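Local structure of single-stranded-DNA-specific exonuclease RecJ (Thermus thermophilus, 2ZXR) at residues 226-229 with 230-234; 260-263 with 264-268; 451-454 with 455-459. The protein degrades single-stranded DNA exonucleolytically in the 5' to 3' direction, using divalent metal ions, preferably magnesium, as cofactors. All coordinates share one frame; numbering follows the deposited sequence.

Contact 1 opens helix 227-239, contact 2 opens helix 261-277, and contact 3 is a loop between helix 440-447 and strand 462-466 within the RecJ OB region; they follow in that order along the chain. The centres of contacts 1 and 2 lie about 16 Å apart, without touching. Contact 3, centred about 11 Å from contact 1 and about 12 Å from contact 2, touches both: Pro452 packs on Lys234 on one hand and on Ala261 on the other. A loop distant in sequence thus meets the beginnings of two helices that pack around helix 211-220, near the metal site to which Asp221 contributes, consistent with the OB region packing against the helices beside that site.

Contact 1. Residues 226-229 with 230-234; sequences WGWN and RALVK
Residues 226-229 run into 230-234 as the first turns of a helix: Ala231 N bonds to Gly227 O, Leu232 N to Trp228 O at 2.8 Å and Val233 N to Asn229 O, whereas Arg230 N reaches Trp226 O only weakly. One turn apart, Trp228 and Leu232 make the main side-chain contact. The indole leaves with CG opposite the backbone N (chi1 -165°), and its six-membered ring reaches forward along the helix toward Leu232. Leu232 CB sits over one face of that ring, 4.2 Å from the centroid of its six atoms, a CH-pi contact offset toward the rim. Leu232 CD2 closes on Trp228 CZ3 at 3.5 Å, and Leu232 CD1 lies farther off, near Trp228 CH2. This is i to i+4 packing in the first turns of helix 227-239, on a flank that faces helices 187-201 and 211-220; Phe192 touches both side chains. The indole is also fixed at its polar corner, where NE1 bonds to Ala51 O. Asn229 OD1 lies in the indole plane at its edge, while ND2 is gripped twice, by Lys184 O and Pro224 O. Arg230 leads away, bending at chi3 (-88°), and its NH1 bonds to Leu46 O and Leu449 O.

Contact 2. Residues 260-263 with 264-268; sequences KAVE and VAFRI
Val262 and Phe266 meet one helical turn apart, where Val262 CG2 lies 3.7 Å from Phe266 CD2 and Val262 O lies at the edge of the Phe266 ring, in its plane. On the next face of the helix, Glu263 can be followed outward. Its CB is merely next to the following peptide N, that of Val264. CG, beside the backbone N with chi1 -61°, points back toward the helix start and stands 4.3 Å from Arg267 NH1, oblique to the guanidinium. The chain then extends to the carboxylate, whose OE1 accepts Lys260 N at 3.0 Å from above the carboxylate plane and also takes Thr258 N. Two backbone N-H groups thus hold this oxygen of the buried Glu263. OE2 stays 4.6 Å from Arg267 NH1, too far for a contact of the charged atoms, though the opposite charges may still attract. Glu263 O also has two donors: Arg267 N at 2.7 Å, with a bent 137° angle at the hydrogen, and Ile268 N at 3.2 Å. The second bond spans five residues and widens the helix into a pi-type turn. Lys260 occupies the N-cap position, and the bond from its own N to the carboxylate of the third residue beyond is the backbone half of a capping box, here at the start of helix 261-277.

Contact 3. Residues 451-454 with 455-459; sequences EPYG and EGNPE
The Tyr453 ring carries Glu459 CA on one face, 3.6 Å from the ring centroid and almost straight above it, while Asn457 O lies in the ring plane at the edge, 3.3 Å from CD1. The CA contact is a CH-pi interaction within a tight, irregular loop of the RecJ OB region, leading toward strand 462-466. Glu459 continues along the same face: its CB sits near CD2 and CE2 of the ring, and its CG comes to 3.6 Å from Tyr453 CE2. The glutamate chain is stretched, with CG opposite the backbone N (chi1 -175°), and crosses the face toward the CD2-CE2 edge. The carboxylate and ring planes lie within 8° of each other. Next along the chain, Gly454 N donates to Asn457 O at 3.0 Å, a bond from the first residue to the carbonyl of the fourth, the reverse of a beta-turn bond, that draws the ends of 454-457 together; the donor stands above the carbonyl plane. The loop approaches this turn through Pro452, which follows a cis peptide bond and packs on Val233 and Leu237 of helix 227-239. Glu455 touches Val222, its side chain about 8 Å from that of the manganese ligand Asp221. Asn457 O does double duty: besides accepting from Gly454 N, it receives a CA-H...O contact from Tyr453 CA at 3.2 Å.

Contact 1. Residues 226-229 with 230-234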
ATOM      1  N   TRP A 226       7.429   4.959  -6.433  1.00 27.78           N
ATOM      2  CA  TRP A 226       7.896   4.300  -7.640  1.00 29.71           C
ATOM      3  C   TRP A 226       8.766   5.259  -8.438  1.00 28.51           C
ATOM      4  O   TRP A 226       8.794   6.466  -8.162  1.00 29.53           O
ATOM      5  CB  TRP A 226       6.723   3.761  -8.491  1.00 34.12           C
ATOM      6  CG  TRP A 226       5.581   4.696  -8.789  1.00 36.90           C
ATOM      7  CD1 TRP A 226       5.629   5.864  -9.495  1.00 38.63           C
ATOM      8  CD2 TRP A 226       4.203   4.486  -8.449  1.00 37.42           C
ATOM      9  NE1 TRP A 226       4.356   6.398  -9.622  1.00 40.05           N
ATOM     10  CE2 TRP A 226       3.467   5.572  -8.986  1.00 38.46           C
ATOM     11  CE3 TRP A 226       3.522   3.485  -7.747  1.00 38.06           C
ATOM     12  CZ2 TRP A 226       2.078   5.686  -8.839  1.00 39.86           C
ATOM     13  CZ3 TRP A 226       2.137   3.595  -7.594  1.00 39.39           C
ATOM     14  CH2 TRP A 226       1.430   4.688  -8.138  1.00 40.06           C
ATOM     15  N   GLY A 227       9.509   4.714  -9.391  1.00 26.45           N
ATOM     16  CA  GLY A 227      10.378   5.520 -10.212  1.00 24.32           C
ATOM     17  C   GLY A 227      11.343   6.345  -9.379  1.00 24.58           C
ATOM     18  O   GLY A 227      11.991   5.831  -8.460  1.00 24.12           O
ATOM     19  N   TRP A 228      11.426   7.635  -9.703  1.00 23.32           N
ATOM     20  CA  TRP A 228      12.309   8.561  -9.005  1.00 22.55           C
ATOM     21  C   TRP A 228      12.089   8.537  -7.482  1.00 21.00           C
ATOM     22  O   TRP A 228      13.051   8.518  -6.703  1.00 19.86           O
ATOM     23  CB  TRP A 228      12.092   9.983  -9.520  1.00 23.48           C
ATOM     24  CG  TRP A 228      13.192  10.897  -9.107  1.00 23.74           C
ATOM     25  CD1 TRP A 228      14.398  11.061  -9.728  1.00 23.53           C
ATOM     26  CD2 TRP A 228      13.206  11.753  -7.960  1.00 23.71           C
ATOM     27  NE1 TRP A 228      15.165  11.969  -9.038  1.00 24.19           N
ATOM     28  CE2 TRP A 228      14.457  12.412  -7.947  1.00 23.94           C
ATOM     29  CE3 TRP A 228      12.277  12.028  -6.939  1.00 22.52           C
ATOM     30  CZ2 TRP A 228      14.811  13.330  -6.953  1.00 23.32           C
ATOM     31  CZ3 TRP A 228      12.623  12.937  -5.952  1.00 22.41           C
ATOM     32  CH2 TRP A 228      13.887  13.583  -5.964  1.00 22.87           C
ATOM     33  N   ASN A 229      10.838   8.549  -7.047  1.00 19.87           N
ATOM     34  CA  ASN A 229      10.607   8.510  -5.601  1.00 19.66           C
ATOM     35  C   ASN A 229      11.193   7.219  -4.999  1.00 18.71           C
ATOM     36  O   ASN A 229      11.760   7.268  -3.934  1.00 19.00           O
ATOM     37  CB  ASN A 229       9.111   8.633  -5.251  1.00 19.14           C
ATOM     38  CG  ASN A 229       8.598  10.065  -5.303  1.00 18.77           C
ATOM     39  OD1 ASN A 229       9.367  11.040  -5.211  1.00 18.74           O
ATOM     40  ND2 ASN A 229       7.289  10.205  -5.411  1.00 19.49           N
ATOM     41  N   ARG A 230      11.073   6.071  -5.672  1.00 19.92           N
ATOM     42  CA  ARG A 230      11.665   4.827  -5.136  1.00 19.39           C
ATOM     43  C   ARG A 230      13.177   4.956  -5.034  1.00 18.81           C
ATOM     44  O   ARG A 230      13.784   4.530  -4.055  1.00 19.58           O
ATOM     45  CB  ARG A 230      11.371   3.595  -6.022  1.00 21.54           C
ATOM     46  CG  ARG A 230      12.378   2.395  -5.748  1.00 22.12           C
ATOM     47  CD  ARG A 230      12.179   1.092  -6.631  1.00 24.01           C
ATOM     48  NE  ARG A 230      11.223   0.308  -5.887  1.00 27.45           N
ATOM     49  CZ  ARG A 230      11.425  -0.848  -5.276  1.00 25.97           C
ATOM     50  NH1 ARG A 230      12.580  -1.513  -5.302  1.00 25.66           N
ATOM     51  NH2 ARG A 230      10.456  -1.268  -4.496  1.00 27.77           N
ATOM     52  N   ALA A 231      13.798   5.519  -6.062  1.00 18.08           N
ATOM     53  CA  ALA A 231      15.244   5.656  -6.065  1.00 18.49           C
ATOM     54  C   ALA A 231      15.709   6.614  -4.971  1.00 19.67           C
ATOM     55  O   ALA A 231      16.727   6.373  -4.317  1.00 18.78           O
ATOM     56  CB  ALA A 231      15.717   6.161  -7.427  1.00 20.54           C
ATOM     57  N   LEU A 232      14.954   7.697  -4.774  1.00 18.68           N
ATOM     58  CA  LEU A 232      15.320   8.693  -3.777  1.00 17.77           C
ATOM     59  C   LEU A 232      15.251   8.097  -2.388  1.00 17.45           C
ATOM     60  O   LEU A 232      16.190   8.259  -1.577  1.00 17.51           O
ATOM     61  CB  LEU A 232      14.402   9.921  -3.870  1.00 18.13           C
ATOM     62  CG  LEU A 232      14.685  10.976  -2.777  1.00 18.38           C
ATOM     63  CD1 LEU A 232      16.011  11.705  -3.081  1.00 19.92           C
ATOM     64  CD2 LEU A 232      13.570  11.949  -2.716  1.00 18.78           C
ATOM     65  N   VAL A 233      14.159   7.388  -2.116  1.00 16.04           N
ATOM     66  CA  VAL A 233      13.976   6.767  -0.810  1.00 16.91           C
ATOM     67  C   VAL A 233      15.050   5.689  -0.541  1.00 17.42           C
ATOM     68  O   VAL A 233      15.604   5.626   0.543  1.00 17.78           O
ATOM     69  CB  VAL A 233      12.514   6.216  -0.686  1.00 16.80           C
ATOM     70  CG1 VAL A 233      12.371   5.280   0.514  1.00 15.25           C
ATOM     71  CG2 VAL A 233      11.544   7.436  -0.537  1.00 16.03           C
ATOM     72  N   LYS A 234      15.371   4.867  -1.530  1.00 17.74           N
ATOM     73  CA  LYS A 234      16.396   3.855  -1.300  1.00 19.74           C
ATOM     74  C   LYS A 234      17.705   4.553  -0.893  1.00 19.81           C
ATOM     75  O   LYS A 234      18.343   4.168   0.079  1.00 20.94           O
ATOM     76  CB  LYS A 234      16.608   3.000  -2.554  1.00 20.26           C
ATOM     77  CG  LYS A 234      15.405   2.076  -2.893  1.00 23.02           C
ATOM     78  CD  LYS A 234      15.552   1.450  -4.320  1.00 24.44           C
ATOM     79  CE  LYS A 234      16.267   0.111  -4.299  1.00 26.29           C
ATOM     80  NZ  LYS A 234      15.255  -1.015  -4.155  1.00 26.29           N
TER

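Contact 2. Residues 260-263 with 264-268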
ATOM      1  N   LYS A 260      14.146   0.837   7.474  1.00 22.51           N
ATOM      2  CA  LYS A 260      12.843   0.635   6.863  1.00 23.31           C
ATOM      3  C   LYS A 260      12.024   1.915   6.624  1.00 22.33           C
ATOM      4  O   LYS A 260      12.012   2.826   7.440  1.00 21.40           O
ATOM      5  CB  LYS A 260      12.011  -0.321   7.726  1.00 25.53           C
ATOM      6  CG  LYS A 260      12.685  -1.647   8.010  1.00 28.87           C
ATOM      7  CD  LYS A 260      13.215  -2.318   6.728  1.00 32.12           C
ATOM      8  CE  LYS A 260      13.524  -3.810   6.998  1.00 35.12           C
ATOM      9  NZ  LYS A 260      14.260  -4.483   5.884  1.00 37.43           N
ATOM     10  N   ALA A 261      11.343   1.966   5.493  1.00 20.86           N
ATOM     11  CA  ALA A 261      10.517   3.109   5.169  1.00 20.79           C
ATOM     12  C   ALA A 261       9.375   3.191   6.179  1.00 21.55           C
ATOM     13  O   ALA A 261       8.946   4.291   6.548  1.00 21.92           O
ATOM     14  CB  ALA A 261       9.966   2.964   3.764  1.00 20.72           C
ATOM     15  N   VAL A 262       8.882   2.030   6.623  1.00 20.73           N
ATOM     16  CA  VAL A 262       7.779   1.968   7.575  1.00 21.16           C
ATOM     17  C   VAL A 262       8.145   2.585   8.926  1.00 20.53           C
ATOM     18  O   VAL A 262       7.295   3.123   9.621  1.00 20.32           O
ATOM     19  CB  VAL A 262       7.286   0.498   7.793  1.00 23.07           C
ATOM     20  CG1 VAL A 262       8.336  -0.303   8.547  1.00 23.76           C
ATOM     21  CG2 VAL A 262       5.968   0.494   8.586  1.00 24.65           C
ATOM     22  N   GLU A 263       9.410   2.511   9.307  1.00 20.39           N
ATOM     23  CA  GLU A 263       9.819   3.123  10.564  1.00 21.51           C
ATOM     24  C   GLU A 263       9.766   4.665  10.405  1.00 21.29           C
ATOM     25  O   GLU A 263       9.395   5.381  11.348  1.00 21.54           O
ATOM     26  CB  GLU A 263      11.218   2.620  10.959  1.00 21.42           C
ATOM     27  CG  GLU A 263      11.257   1.086  11.174  1.00 22.65           C
ATOM     28  CD  GLU A 263      12.682   0.530  11.228  1.00 24.87           C
ATOM     29  OE1 GLU A 263      13.550   0.992  10.456  1.00 25.51           O
ATOM     30  OE2 GLU A 263      12.940  -0.382  12.036  1.00 26.91           O
ATOM     31  N   VAL A 264      10.112   5.168   9.209  1.00 20.31           N
ATOM     32  CA  VAL A 264      10.052   6.612   8.934  1.00 18.64           C
ATOM     33  C   VAL A 264       8.578   7.084   8.995  1.00 18.71           C
ATOM     34  O   VAL A 264       8.241   8.084   9.638  1.00 18.18           O
ATOM     35  CB  VAL A 264      10.597   6.950   7.513  1.00 18.46           C
ATOM     36  CG1 VAL A 264      10.377   8.443   7.201  1.00 16.68           C
ATOM     37  CG2 VAL A 264      12.091   6.604   7.428  1.00 17.36           C
ATOM     38  N   ALA A 265       7.710   6.324   8.345  1.00 17.98           N
ATOM     39  CA  ALA A 265       6.290   6.637   8.262  1.00 18.60           C
ATOM     40  C   ALA A 265       5.557   6.642   9.611  1.00 19.75           C
ATOM     41  O   ALA A 265       4.742   7.521   9.895  1.00 19.51           O
ATOM     42  CB  ALA A 265       5.605   5.653   7.296  1.00 17.40           C
ATOM     43  N   PHE A 266       5.853   5.661  10.443  1.00 20.29           N
ATOM     44  CA  PHE A 266       5.188   5.553  11.724  1.00 22.36           C
ATOM     45  C   PHE A 266       5.946   6.029  12.945  1.00 21.84           C
ATOM     46  O   PHE A 266       5.342   6.191  14.009  1.00 22.38           O
ATOM     47  CB  PHE A 266       4.730   4.098  11.934  1.00 25.94           C
ATOM     48  CG  PHE A 266       3.590   3.701  11.034  1.00 29.88           C
ATOM     49  CD1 PHE A 266       2.276   3.829  11.460  1.00 31.64           C
ATOM     50  CD2 PHE A 266       3.833   3.254   9.736  1.00 31.05           C
ATOM     51  CE1 PHE A 266       1.223   3.515  10.600  1.00 33.16           C
ATOM     52  CE2 PHE A 266       2.799   2.941   8.876  1.00 31.15           C
ATOM     53  CZ  PHE A 266       1.491   3.069   9.302  1.00 33.28           C
ATOM     54  N   ARG A 267       7.249   6.243  12.834  1.00 20.78           N
ATOM     55  CA  ARG A 267       7.983   6.684  14.022  1.00 21.28           C
ATOM     56  C   ARG A 267       8.697   8.014  13.892  1.00 19.86           C
ATOM     57  O   ARG A 267       8.643   8.856  14.795  1.00 20.46           O
ATOM     58  CB  ARG A 267       8.972   5.589  14.448  1.00 23.02           C
ATOM     59  CG  ARG A 267       8.245   4.301  14.815  1.00 26.06           C
ATOM     60  CD  ARG A 267       9.167   3.137  15.179  1.00 29.34           C
ATOM     61  NE  ARG A 267       8.360   2.135  15.874  1.00 32.32           N
ATOM     62  CZ  ARG A 267       8.561   0.826  15.822  1.00 34.10           C
ATOM     63  NH1 ARG A 267       9.561   0.322  15.091  1.00 34.97           N
ATOM     64  NH2 ARG A 267       7.760   0.021  16.509  1.00 34.34           N
ATOM     65  N   ILE A 268       9.345   8.226  12.766  1.00 19.04           N
ATOM     66  CA  ILE A 268      10.066   9.462  12.583  1.00 19.34           C
ATOM     67  C   ILE A 268       9.183  10.644  12.180  1.00 19.80           C
ATOM     68  O   ILE A 268       9.141  11.659  12.874  1.00 21.12           O
ATOM     69  CB  ILE A 268      11.208   9.267  11.570  1.00 18.42           C
ATOM     70  CG1 ILE A 268      12.191   8.223  12.126  1.00 19.28           C
ATOM     71  CG2 ILE A 268      11.915  10.593  11.300  1.00 16.83           C
ATOM     72  CD1 ILE A 268      13.427   7.952  11.237  1.00 20.37           C
TER

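Contact 3. Residues 451-454 with 455-459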
ATOM      1  N   GLU A 451      11.050  -3.907  -1.681  1.00 27.50           N
ATOM      2  CA  GLU A 451      11.206  -2.784  -0.786  1.00 27.55           C
ATOM      3  C   GLU A 451      11.983  -1.665  -1.454  1.00 26.46           C
ATOM      4  O   GLU A 451      12.804  -1.907  -2.346  1.00 25.30           O
ATOM      5  CB  GLU A 451      11.914  -3.242   0.458  1.00 30.12           C
ATOM      6  CG  GLU A 451      11.174  -4.346   1.141  1.00 33.36           C
ATOM      7  CD  GLU A 451      11.691  -4.566   2.528  1.00 35.84           C
ATOM      8  OE1 GLU A 451      11.168  -3.915   3.463  1.00 37.23           O
ATOM      9  OE2 GLU A 451      12.633  -5.381   2.680  1.00 38.83           O
ATOM     10  N   PRO A 452      11.759  -0.419  -1.001  1.00 25.07           N
ATOM     11  CA  PRO A 452      10.840  -0.044   0.087  1.00 24.04           C
ATOM     12  C   PRO A 452       9.332  -0.066  -0.204  1.00 22.75           C
ATOM     13  O   PRO A 452       8.876   0.457  -1.233  1.00 23.21           O
ATOM     14  CB  PRO A 452      11.314   1.352   0.454  1.00 23.20           C
ATOM     15  CG  PRO A 452      11.679   1.916  -0.909  1.00 24.68           C
ATOM     16  CD  PRO A 452      12.432   0.765  -1.564  1.00 23.84           C
ATOM     17  N   TYR A 453       8.576  -0.685   0.708  1.00 22.40           N
ATOM     18  CA  TYR A 453       7.117  -0.738   0.628  1.00 23.39           C
ATOM     19  C   TYR A 453       6.568   0.614   1.073  1.00 23.89           C
ATOM     20  O   TYR A 453       7.131   1.276   1.961  1.00 23.08           O
ATOM     21  CB  TYR A 453       6.519  -1.803   1.573  1.00 24.27           C
ATOM     22  CG  TYR A 453       6.797  -3.230   1.154  1.00 23.94           C
ATOM     23  CD1 TYR A 453       6.509  -3.652  -0.142  1.00 24.26           C
ATOM     24  CD2 TYR A 453       7.375  -4.140   2.039  1.00 25.03           C
ATOM     25  CE1 TYR A 453       6.784  -4.934  -0.548  1.00 25.23           C
ATOM     26  CE2 TYR A 453       7.658  -5.441   1.644  1.00 25.82           C
ATOM     27  CZ  TYR A 453       7.351  -5.829   0.340  1.00 25.52           C
ATOM     28  OH  TYR A 453       7.545  -7.121  -0.071  1.00 27.12           O
ATOM     29  N   GLY A 454       5.464   1.014   0.467  1.00 25.31           N
ATOM     30  CA  GLY A 454       4.837   2.277   0.837  1.00 26.20           C
ATOM     31  C   GLY A 454       3.625   2.553  -0.023  1.00 27.36           C
ATOM     32  O   GLY A 454       3.104   1.645  -0.679  1.00 25.84           O
ATOM     33  N   GLU A 455       3.173   3.802  -0.011  1.00 27.93           N
ATOM     34  CA  GLU A 455       2.039   4.204  -0.812  1.00 29.95           C
ATOM     35  C   GLU A 455       2.162   3.597  -2.208  1.00 31.00           C
ATOM     36  O   GLU A 455       1.189   3.105  -2.779  1.00 32.70           O
ATOM     37  CB  GLU A 455       1.977   5.739  -0.904  1.00 30.28           C
ATOM     38  CG  GLU A 455       0.970   6.263  -1.923  1.00 30.14           C
ATOM     39  CD  GLU A 455      -0.474   5.851  -1.602  1.00 30.96           C
ATOM     40  OE1 GLU A 455      -0.737   5.388  -0.472  1.00 29.41           O
ATOM     41  OE2 GLU A 455      -1.340   6.006  -2.486  1.00 31.00           O
ATOM     42  N   GLY A 456       3.345   3.612  -2.786  1.00 30.51           N
ATOM     43  CA  GLY A 456       3.419   2.999  -4.107  1.00 33.55           C
ATOM     44  C   GLY A 456       3.190   1.474  -4.238  1.00 32.26           C
ATOM     45  O   GLY A 456       2.410   1.008  -5.062  1.00 32.06           O
ATOM     46  N   ASN A 457       3.925   0.691  -3.460  1.00 31.60           N
ATOM     47  CA  ASN A 457       3.822  -0.757  -3.509  1.00 29.05           C
ATOM     48  C   ASN A 457       3.660  -1.220  -2.095  1.00 26.17           C
ATOM     49  O   ASN A 457       4.620  -1.190  -1.323  1.00 24.54           O
ATOM     50  CB  ASN A 457       5.108  -1.411  -4.104  1.00 30.84           C
ATOM     51  CG  ASN A 457       6.338  -0.761  -3.597  1.00 30.82           C
ATOM     52  OD1 ASN A 457       7.395  -1.381  -3.370  1.00 28.69           O
ATOM     53  ND2 ASN A 457       6.218   0.535  -3.402  1.00 33.08           N
ATOM     54  N   PRO A 458       2.430  -1.616  -1.721  1.00 24.65           N
ATOM     55  CA  PRO A 458       2.174  -2.103  -0.368  1.00 23.88           C
ATOM     56  C   PRO A 458       2.740  -3.509  -0.285  1.00 23.45           C
ATOM     57  O   PRO A 458       2.936  -4.165  -1.291  1.00 22.77           O
ATOM     58  CB  PRO A 458       0.655  -2.104  -0.284  1.00 24.89           C
ATOM     59  CG  PRO A 458       0.253  -2.448  -1.663  1.00 24.98           C
ATOM     60  CD  PRO A 458       1.183  -1.590  -2.508  1.00 24.88           C
ATOM     61  N   GLU A 459       3.047  -3.971   0.907  1.00 23.55           N
ATOM     62  CA  GLU A 459       3.551  -5.312   1.022  1.00 23.59           C
ATOM     63  C   GLU A 459       2.434  -6.262   0.494  1.00 23.21           C
ATOM     64  O   GLU A 459       1.236  -6.058   0.755  1.00 22.43           O
ATOM     65  CB  GLU A 459       3.870  -5.573   2.485  1.00 25.02           C
ATOM     66  CG  GLU A 459       4.508  -6.890   2.777  1.00 28.09           C
ATOM     67  CD  GLU A 459       5.029  -6.922   4.194  1.00 29.70           C
ATOM     68  OE1 GLU A 459       4.819  -5.936   4.930  1.00 30.30           O
ATOM     69  OE2 GLU A 459       5.642  -7.923   4.563  1.00 30.40           O
TER